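Local coordinates for exoenzyme S (Pseudomonas aeruginosa, PDB 6GN8), which is a secreted bifunctional toxin, probably a GTPase activator that also modifies host proteins through its C-terminal ADP-ribosyltransferase domain, the part in this chain, at residues C[57-65]-C[159-167]. The protein carries 2 engineered substitutions. Sequence-based numbering, arbitrary orientation.
Sequences VMALGLYTG and IDVSGISNY
Leu60 sends both of its methyl carbons from helix 54-77 into the apolar side chains of 159-167. Its CD2 lies 3.9 Å from Val161 CG1, while CD1 meets Ile159 CG2 at 4.0 Å, Leu60 and Ile159 crossing at about a right angle. Ile164 closes in from another side: its CD1 rests near Leu60 CB and CD1, and its other branch, CG2, drops onto the helix backbone. That methyl sits 3.6 Å from Gly61 CA, close against bare helix backbone, and 3.4 Å from Val57 O. A chi1 of -50° in Ile164 sets CG2 anti to its own backbone N, which turns that methyl onto Gly61 while CG1 leads CD1 to Leu60.

Within the ADP-ribosyltransferase domain, the contact joins the helical part to the small antiparallel sheet 133-136/172-175/159-160, whose edge strand 159-160 runs into the turn that carries Ile164 and Ser165.

One turn further along the helix, Thr64 and Val161 reach toward each other, Thr64 OG1 standing 3.5 Å from Val161 CG2. The hydroxyl donates to Leu60 O at 2.7 Å, so this oxygen is gripped by Thr64 OG1 and Thr64 N from opposite faces of its plane. Thr64 CG2, meanwhile, packs 3.6 Å from Ser165 CB. No hydrogen bond links the two segments.

Val161 O shapes the turn after the strand by accepting from both Ile164 N and Ser165 N. Backbone hydrogen bonds of Ile159 with Leu174 and of Val161 with Ala172 tie the strand end to its neighbour, and Arg46 NH2 holds Ile164 O. Behind Leu60 and Ile159 stands helix 83-99, through Ala95 and Phe96.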
# COMPACT_ATOMS: atom_id res chain seq x y z
N VAL C 57 -32.22 -11.09 -30.11
CA VAL C 57 -33.21 -11.61 -29.15
C VAL C 57 -33.49 -13.09 -29.49
O VAL C 57 -33.47 -13.91 -28.59
CB VAL C 57 -34.49 -10.72 -29.12
CG1 VAL C 57 -35.61 -11.35 -28.29
CG2 VAL C 57 -34.16 -9.32 -28.59
N MET C 58 -33.69 -13.44 -30.78
CA MET C 58 -33.90 -14.84 -31.17
C MET C 58 -32.63 -15.68 -30.94
O MET C 58 -32.74 -16.79 -30.42
CB MET C 58 -34.32 -14.96 -32.65
CG MET C 58 -35.67 -14.32 -32.99
SD MET C 58 -36.16 -14.71 -34.70
CE MET C 58 -34.94 -13.79 -35.62
N ALA C 59 -31.43 -15.17 -31.29
CA ALA C 59 -30.18 -15.91 -31.08
C ALA C 59 -29.90 -16.20 -29.58
O ALA C 59 -29.52 -17.32 -29.23
CB ALA C 59 -29.00 -15.17 -31.70
N LEU C 60 -30.11 -15.16 -28.71
CA LEU C 60 -29.93 -15.28 -27.26
C LEU C 60 -30.94 -16.28 -26.69
O LEU C 60 -30.57 -17.08 -25.84
CB LEU C 60 -30.06 -13.89 -26.57
CG LEU C 60 -28.90 -12.88 -26.79
CD1 LEU C 60 -29.38 -11.45 -26.55
CD2 LEU C 60 -27.72 -13.16 -25.87
N GLY C 61 -32.17 -16.29 -27.22
CA GLY C 61 -33.22 -17.22 -26.81
C GLY C 61 -32.94 -18.66 -27.18
O GLY C 61 -33.05 -19.56 -26.35
N LEU C 62 -32.56 -18.88 -28.45
CA LEU C 62 -32.23 -20.20 -28.99
C LEU C 62 -31.09 -20.81 -28.17
O LEU C 62 -31.18 -21.97 -27.77
CB LEU C 62 -31.84 -20.08 -30.48
CG LEU C 62 -32.99 -19.91 -31.48
CD1 LEU C 62 -32.49 -19.32 -32.75
CD2 LEU C 62 -33.74 -21.24 -31.73
N TYR C 63 -30.06 -20.00 -27.87
CA TYR C 63 -28.94 -20.43 -27.04
C TYR C 63 -29.43 -20.76 -25.63
O TYR C 63 -29.20 -21.87 -25.18
CB TYR C 63 -27.83 -19.33 -26.99
CG TYR C 63 -26.74 -19.57 -25.97
CD1 TYR C 63 -26.89 -19.17 -24.65
CD2 TYR C 63 -25.53 -20.16 -26.33
CE1 TYR C 63 -25.91 -19.42 -23.70
CE2 TYR C 63 -24.52 -20.39 -25.40
CZ TYR C 63 -24.72 -20.02 -24.08
OH TYR C 63 -23.76 -20.27 -23.12
N THR C 64 -30.07 -19.80 -24.94
CA THR C 64 -30.45 -19.97 -23.54
C THR C 64 -31.37 -21.16 -23.35
O THR C 64 -31.12 -21.96 -22.44
CB THR C 64 -31.04 -18.67 -22.96
OG1 THR C 64 -30.12 -17.61 -23.22
CG2 THR C 64 -31.28 -18.76 -21.46
N GLY C 65 -32.38 -21.28 -24.20
CA GLY C 65 -33.35 -22.36 -24.12
C GLY C 65 -32.80 -23.76 -24.32
O GLY C 65 -33.18 -24.67 -23.56
N ILE C 159 -24.96 -10.15 -20.52
CA ILE C 159 -26.29 -9.84 -21.06
C ILE C 159 -27.32 -10.62 -20.25
O ILE C 159 -27.22 -11.85 -20.09
CB ILE C 159 -26.40 -10.11 -22.60
CG1 ILE C 159 -25.49 -9.10 -23.38
CG2 ILE C 159 -27.88 -10.05 -23.10
CD1 ILE C 159 -25.34 -9.42 -24.79
N ASP C 160 -28.29 -9.89 -19.69
CA ASP C 160 -29.39 -10.48 -18.94
C ASP C 160 -30.41 -10.97 -19.95
O ASP C 160 -30.92 -10.19 -20.75
CB ASP C 160 -29.97 -9.46 -17.95
CG ASP C 160 -31.27 -9.89 -17.31
OD1 ASP C 160 -31.35 -11.03 -16.82
OD2 ASP C 160 -32.21 -9.07 -17.29
N VAL C 161 -30.63 -12.29 -19.97
CA VAL C 161 -31.54 -12.95 -20.92
C VAL C 161 -32.81 -13.48 -20.23
O VAL C 161 -33.59 -14.20 -20.85
CB VAL C 161 -30.80 -14.09 -21.69
CG1 VAL C 161 -29.71 -13.54 -22.58
CG2 VAL C 161 -30.24 -15.15 -20.74
N SER C 162 -33.05 -13.08 -18.96
CA SER C 162 -34.15 -13.57 -18.14
C SER C 162 -35.52 -13.23 -18.71
O SER C 162 -36.47 -13.98 -18.47
CB SER C 162 -34.02 -13.12 -16.69
OG SER C 162 -34.04 -11.71 -16.55
N GLY C 163 -35.61 -12.18 -19.51
CA GLY C 163 -36.85 -11.80 -20.18
C GLY C 163 -37.06 -12.51 -21.50
O GLY C 163 -38.15 -12.47 -22.07
N ILE C 164 -36.01 -13.20 -22.01
CA ILE C 164 -36.09 -13.96 -23.28
C ILE C 164 -36.32 -15.47 -22.96
O ILE C 164 -37.25 -16.08 -23.49
CB ILE C 164 -34.79 -13.72 -24.13
CG1 ILE C 164 -34.47 -12.19 -24.28
CG2 ILE C 164 -34.91 -14.38 -25.50
CD1 ILE C 164 -32.98 -11.80 -24.68
N SER C 165 -35.46 -16.07 -22.11
CA SER C 165 -35.57 -17.49 -21.74
C SER C 165 -35.21 -17.60 -20.26
O SER C 165 -34.22 -16.99 -19.81
CB SER C 165 -34.70 -18.36 -22.66
OG SER C 165 -34.76 -19.74 -22.34
N ASN C 166 -36.11 -18.26 -19.47
CA ASN C 166 -36.02 -18.33 -18.00
C ASN C 166 -36.53 -19.64 -17.42
O ASN C 166 -37.21 -19.63 -16.39
CB ASN C 166 -36.80 -17.15 -17.40
CG ASN C 166 -36.41 -16.74 -15.99
OD1 ASN C 166 -35.26 -16.88 -15.55
ND2 ASN C 166 -37.38 -16.24 -15.24
N TYR C 167 -36.15 -20.79 -18.02
CA TYR C 167 -36.48 -22.09 -17.43
C TYR C 167 -35.90 -22.13 -16.04
O TYR C 167 -34.76 -21.67 -15.86
CB TYR C 167 -35.90 -23.27 -18.23
CG TYR C 167 -36.63 -23.63 -19.51
CD1 TYR C 167 -37.90 -24.19 -19.46
CD2 TYR C 167 -36.00 -23.52 -20.75
CE1 TYR C 167 -38.56 -24.58 -20.62
CE2 TYR C 167 -36.65 -23.91 -21.92
CZ TYR C 167 -37.93 -24.43 -21.85
OH TYR C 167 -38.59 -24.81 -22.99